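Acyl-CoA dehydrogenase FadE3 (Mycobacterium smegmatis, PDB 4IV6) is a flavoprotein of the acyl-CoA dehydrogenase family, modelled with dihydroflavine-adenine dinucleotide in an assembly of four protein chains. Local coordinates at residues Gln136-Val141 with Met170-Pro175; Gly183-Leu188 with Ser224-Asp229. One frame throughout, in Å; residues are numbered along the deposited sequence.

Contact 1 (Gln136-Val141 with Met170-Pro175)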
loop_
_atom_site.group_PDB
_atom_site.type_symbol
_atom_site.label_atom_id
_atom_site.label_comp_id
_atom_site.label_asym_id
_atom_site.label_seq_id
_atom_site.Cartn_x
_atom_site.Cartn_y
_atom_site.Cartn_z
ATOM N N GLN B 136 -17.144 -14.005 24.368
ATOM C CA GLN B 136 -18.464 -14.345 24.904
ATOM C C GLN B 136 -18.752 -15.829 24.755
ATOM O O GLN B 136 -19.514 -16.391 25.533
ATOM C CB GLN B 136 -19.583 -13.544 24.195
ATOM C CG GLN B 136 -20.974 -13.809 24.747
ATOM C CD GLN B 136 -21.046 -13.467 26.231
ATOM O OE1 GLN B 136 -20.811 -12.319 26.602
ATOM N NE2 GLN B 136 -21.317 -14.459 27.089
ATOM N N ALA B 137 -18.138 -16.465 23.757
ATOM C CA ALA B 137 -18.329 -17.887 23.528
ATOM C C ALA B 137 -17.420 -18.769 24.385
ATOM O O ALA B 137 -17.432 -19.981 24.211
ATOM C CB ALA B 137 -18.119 -18.217 22.064
ATOM N N MET B 138 -16.652 -18.186 25.310
ATOM C CA MET B 138 -15.689 -18.945 26.089
ATOM C C MET B 138 -16.372 -20.070 26.876
ATOM O O MET B 138 -17.547 -19.966 27.253
ATOM C CB MET B 138 -14.907 -18.050 27.039
ATOM C CG MET B 138 -15.723 -17.424 28.189
ATOM S SD MET B 138 -14.684 -16.533 29.378
ATOM C CE MET B 138 -14.099 -15.177 28.385
ATOM N N ARG B 139 -15.619 -21.127 27.112
ATOM C CA ARG B 139 -16.139 -22.334 27.753
ATOM C C ARG B 139 -15.674 -22.449 29.209
ATOM O O ARG B 139 -16.245 -23.226 29.990
ATOM C CB ARG B 139 -15.719 -23.542 26.917
ATOM C CG ARG B 139 -16.330 -23.523 25.511
ATOM C CD ARG B 139 -15.805 -24.672 24.672
ATOM N NE ARG B 139 -16.120 -25.966 25.282
ATOM C CZ ARG B 139 -15.705 -27.151 24.830
ATOM N NH1 ARG B 139 -14.940 -27.246 23.732
ATOM N NH2 ARG B 139 -16.077 -28.256 25.478
ATOM N N THR B 140 -14.677 -21.659 29.607
ATOM C CA THR B 140 -14.195 -21.749 30.974
ATOM C C THR B 140 -15.235 -21.180 31.923
ATOM O O THR B 140 -15.651 -20.014 31.809
ATOM C CB THR B 140 -12.828 -21.079 31.153
ATOM O OG1 THR B 140 -11.849 -21.634 30.230
ATOM C CG2 THR B 140 -12.338 -21.271 32.568
ATOM N N VAL B 141 -15.627 -22.004 32.885
ATOM C CA VAL B 141 -16.668 -21.685 33.854
ATOM C C VAL B 141 -16.137 -21.759 35.282
ATOM O O VAL B 141 -15.244 -22.573 35.588
ATOM C CB VAL B 141 -17.879 -22.654 33.767
ATOM C CG1 VAL B 141 -18.619 -22.483 32.461
ATOM C CG2 VAL B 141 -17.466 -24.116 33.960
ATOM N N MET B 170 -10.328 -14.712 32.968
ATOM C CA MET B 170 -11.677 -14.314 32.565
ATOM C C MET B 170 -12.448 -15.593 32.323
ATOM O O MET B 170 -11.996 -16.470 31.568
ATOM C CB MET B 170 -11.655 -13.439 31.322
ATOM C CG MET B 170 -13.031 -12.887 30.934
ATOM S SD MET B 170 -12.994 -11.847 29.445
ATOM C CE MET B 170 -12.393 -10.333 30.113
ATOM N N CYS B 171 -13.587 -15.710 32.993
ATOM C CA CYS B 171 -14.371 -16.943 32.991
ATOM C C CYS B 171 -15.840 -16.658 33.247
ATOM O O CYS B 171 -16.198 -15.564 33.644
ATOM C CB CYS B 171 -13.819 -17.912 34.023
ATOM S SG CYS B 171 -13.710 -17.251 35.690
ATOM N N LYS B 172 -16.698 -17.632 32.960
ATOM C CA LYS B 172 -18.128 -17.489 33.152
ATOM C C LYS B 172 -18.536 -17.918 34.548
ATOM O O LYS B 172 -18.554 -19.122 34.861
ATOM C CB LYS B 172 -18.917 -18.279 32.090
ATOM C CG LYS B 172 -18.840 -17.661 30.683
ATOM C CD LYS B 172 -19.595 -18.483 29.649
ATOM C CE LYS B 172 -19.646 -17.747 28.322
ATOM N NZ LYS B 172 -20.054 -18.596 27.185
ATOM N N THR B 173 -18.883 -16.934 35.376
ATOM C CA THR B 173 -19.479 -17.206 36.696
ATOM C C THR B 173 -20.958 -17.512 36.581
ATOM O O THR B 173 -21.513 -18.129 37.480
ATOM C CB THR B 173 -19.256 -16.076 37.721
ATOM O OG1 THR B 173 -19.499 -14.798 37.105
ATOM C CG2 THR B 173 -17.810 -16.143 38.245
ATOM N N ASP B 174 -21.594 -17.066 35.502
ATOM C CA ASP B 174 -22.964 -17.491 35.219
ATOM C C ASP B 174 -23.138 -17.715 33.726
ATOM O O ASP B 174 -23.412 -16.766 32.988
ATOM C CB ASP B 174 -23.973 -16.460 35.726
ATOM C CG ASP B 174 -25.425 -16.868 35.455
ATOM O OD1 ASP B 174 -25.677 -18.021 35.049
ATOM O OD2 ASP B 174 -26.315 -16.008 35.624
ATOM N N PRO B 175 -23.007 -18.980 33.277
ATOM C CA PRO B 175 -23.153 -19.232 31.844
ATOM C C PRO B 175 -24.577 -19.008 31.307
ATOM O O PRO B 175 -24.762 -18.934 30.103
ATOM C CB PRO B 175 -22.701 -20.696 31.669
ATOM C CG PRO B 175 -22.574 -21.277 33.032
ATOM C CD PRO B 175 -22.509 -20.152 34.020
HETATM O O HOH W 1 -22.604 -16.636 26.565
HETATM O O HOH W 2 -19.795 -21.143 25.485
#
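Lys172 binds the backbone of the loop 136-141 through its ammonium group, NZ donating to Gln136 O at 2.8 Å and to Met138 O at 2.9 Å. NZ lies in the plane of the Met138 carbonyl but is tilted 22° from that of Gln136. Beyond CG the lysine chain is extended, which carries NZ from the end of strand 166-172 to a point where two carbonyls separated by one residue converge. Two waters, held also by Gln136 NE2 and Ala137 O respectively, are weak partners of NZ and must share the one of its three protons that the carbonyls leave. Oxygens gathered in this way would be expected to favour the charged amine.

The backbones meet in a single parallel bridge, Val141 with Lys172, where Lys172 N donates to Thr140 O (2.8 Å, 175° at the hydrogen). Ala142 bonds to Lys172 in turn. This is a junction within the β-rich middle domain of the acyl-CoA dehydrogenase fold, joining the start of strand 141-145 to the end of 166-172.

Apolar contacts flank the polar ones. Met138 bends at its thioether (chi3 67°), setting CE 3.6 Å from CG of Met170, whose chain it crosses at about a right angle. Thr140 lays CG2 against Cys171 CB at 3.9 Å, while its hydroxyl bonds to Glu128. Val141 CG1 approaches Pro175 CG at 4.2 Å.

Contact 2 (Gly183-Leu188 with Ser224-Asp229)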
loop_
_atom_site.group_PDB
_atom_site.type_symbol
_atom_site.label_atom_id
_atom_site.label_comp_id
_atom_site.label_asym_id
_atom_site.label_seq_id
_atom_site.Cartn_x
_atom_site.Cartn_y
_atom_site.Cartn_z
ATOM N N GLY B 183 -22.639 -12.567 32.574
ATOM C CA GLY B 183 -22.178 -13.793 33.225
ATOM C C GLY B 183 -20.660 -13.968 33.322
ATOM O O GLY B 183 -20.185 -15.011 33.781
ATOM N N VAL B 184 -19.900 -12.971 32.888
ATOM C CA VAL B 184 -18.429 -13.073 32.787
ATOM C C VAL B 184 -17.739 -12.228 33.833
ATOM O O VAL B 184 -18.053 -11.039 33.975
ATOM C CB VAL B 184 -17.944 -12.662 31.377
ATOM C CG1 VAL B 184 -16.437 -12.610 31.298
ATOM C CG2 VAL B 184 -18.444 -13.681 30.353
ATOM N N SER B 185 -16.792 -12.833 34.545
ATOM C CA SER B 185 -16.061 -12.186 35.613
ATOM C C SER B 185 -14.589 -12.468 35.463
ATOM O O SER B 185 -14.184 -13.274 34.626
ATOM C CB SER B 185 -16.527 -12.715 36.981
ATOM O OG SER B 185 -17.938 -12.619 37.095
ATOM N N ILE B 186 -13.788 -11.808 36.283
ATOM C CA ILE B 186 -12.367 -12.076 36.344
ATOM C C ILE B 186 -12.021 -12.569 37.745
ATOM O O ILE B 186 -12.429 -11.963 38.734
ATOM C CB ILE B 186 -11.571 -10.827 35.998
ATOM C CG1 ILE B 186 -11.781 -10.456 34.514
ATOM C CG2 ILE B 186 -10.090 -11.044 36.305
ATOM C CD1 ILE B 186 -11.187 -9.101 34.150
ATOM N N LEU B 187 -11.307 -13.686 37.817
ATOM C CA LEU B 187 -10.861 -14.249 39.076
ATOM C C LEU B 187 -9.346 -14.221 39.106
ATOM O O LEU B 187 -8.693 -14.465 38.078
ATOM C CB LEU B 187 -11.342 -15.701 39.250
ATOM C CG LEU B 187 -12.838 -16.062 39.152
ATOM C CD1 LEU B 187 -13.054 -17.519 39.569
ATOM C CD2 LEU B 187 -13.719 -15.170 39.975
ATOM N N LEU B 188 -8.791 -13.909 40.275
ATOM C CA LEU B 188 -7.356 -13.916 40.485
ATOM C C LEU B 188 -6.994 -15.305 40.999
ATOM O O LEU B 188 -7.215 -15.611 42.129
ATOM C CB LEU B 188 -6.959 -12.848 41.513
ATOM C CG LEU B 188 -7.491 -11.446 41.200
ATOM C CD1 LEU B 188 -7.202 -10.490 42.327
ATOM C CD2 LEU B 188 -6.865 -10.962 39.924
ATOM N N SER B 224 -13.208 -15.289 47.415
ATOM C CA SER B 224 -12.458 -14.028 47.536
ATOM C C SER B 224 -11.500 -13.778 46.360
ATOM O O SER B 224 -10.962 -12.682 46.214
ATOM C CB SER B 224 -11.696 -14.009 48.870
ATOM O OG SER B 224 -10.649 -14.973 48.864
ATOM N N SER B 225 -11.298 -14.776 45.499
ATOM C CA SER B 225 -10.479 -14.582 44.297
ATOM C C SER B 225 -11.139 -13.665 43.270
ATOM O O SER B 225 -10.473 -13.206 42.348
ATOM C CB SER B 225 -10.181 -15.924 43.619
ATOM O OG SER B 225 -11.380 -16.527 43.180
ATOM N N LEU B 226 -12.443 -13.434 43.409
ATOM C CA LEU B 226 -13.179 -12.575 42.493
ATOM C C LEU B 226 -12.554 -11.206 42.474
ATOM O O LEU B 226 -12.259 -10.639 43.522
ATOM C CB LEU B 226 -14.657 -12.451 42.912
ATOM C CG LEU B 226 -15.497 -11.493 42.059
ATOM C CD1 LEU B 226 -15.613 -11.924 40.589
ATOM C CD2 LEU B 226 -16.872 -11.313 42.670
ATOM N N LEU B 227 -12.323 -10.662 41.287
ATOM C CA LEU B 227 -11.819 -9.288 41.182
ATOM C C LEU B 227 -13.001 -8.352 41.316
ATOM O O LEU B 227 -13.866 -8.317 40.452
ATOM C CB LEU B 227 -11.107 -9.056 39.849
ATOM C CG LEU B 227 -10.607 -7.622 39.595
ATOM C CD1 LEU B 227 -9.451 -7.266 40.523
ATOM C CD2 LEU B 227 -10.198 -7.483 38.140
ATOM N N GLY B 228 -13.017 -7.590 42.389
ATOM C CA GLY B 228 -14.113 -6.680 42.728
ATOM C C GLY B 228 -15.142 -7.371 43.605
ATOM O O GLY B 228 -14.994 -8.558 43.936
ATOM N N ASP B 229 -16.191 -6.630 43.967
ATOM C CA ASP B 229 -17.236 -7.145 44.846
ATOM C C ASP B 229 -18.344 -7.889 44.116
ATOM O O ASP B 229 -19.018 -8.679 44.742
ATOM C CB ASP B 229 -17.881 -6.014 45.654
ATOM C CG ASP B 229 -16.903 -5.319 46.568
ATOM O OD1 ASP B 229 -15.983 -5.967 47.089
ATOM O OD2 ASP B 229 -17.060 -4.111 46.757
HETATM O O HOH W 3 -14.468 -9.498 37.953
#
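Leu227 holds its CG opposite its own backbone nitrogen (chi1 177°), and Ile186 places CG2 in the same sense, so that the two branched chains run side by side in one direction with Leu227 CD2 4.0 Å from Ile186 CG2. Leu226 starts out the other way, its CB directed away from strand 184-190, but a bend at chi2 of 63° returns CD1 to the strand, where it meets Ser185 CB and, at 3.8 Å, CD2 of Leu187.

The backbone pattern behind these contacts is a single antiparallel bridge, with Leu187 and Leu226 forming a non-hydrogen-bonded pair. It illustrates how an edge strand can be covered without a further regular strand: within this chain 184-190 is an outermost strand of its sheet, and the segment laid along it leads from a 3-10 turn towards helix 234-270. Two bonds flank the pair. Leu188 N donates to Ser225 O at 2.8 Å, almost straight at 178°, and Leu227 N donates to Ile186 O at 2.9 Å. Between them Leu187 CA approaches Ser225 O at 3.5 Å in a CA-H...O contact.

Every touching residue is buried. Helix 83-102 closes one side, Leu99 meeting Leu188 while Leu98 and Phe102 pack on Leu227; Tyr149 of strand 148-159 touches Leu187 and Leu226. Past the last direct bond the backbones are joined by one water, which accepts from Ile186 N at 2.9 Å and can donate to Leu227 O at 2.8 Å, although it has more acceptors in reach than protons to give.

Overall arrangement
Contacts 1 and 2 lie in series along the chain, their centres about 12 Å apart, and are joined by the pairing of neighbouring antiparallel strands 166-172 and 184-190. In this pairing Ser185 N donates to Cys171 O at 2.9 Å. Beside it the hydroxyls Thr173 OG1 and Ser185 OG are hydrogen-bonded at 2.7 Å, and Met170 CG packs on Val184 CG1 at 3.4 Å. One sheet thus receives the loop 136-141 through contact 1 and the segment 224-229 through contact 2. The bound dihydroflavine-adenine dinucleotide is nearer the first: about 8 Å from the Met170 side chain, against about 11 Å from that of Ile186.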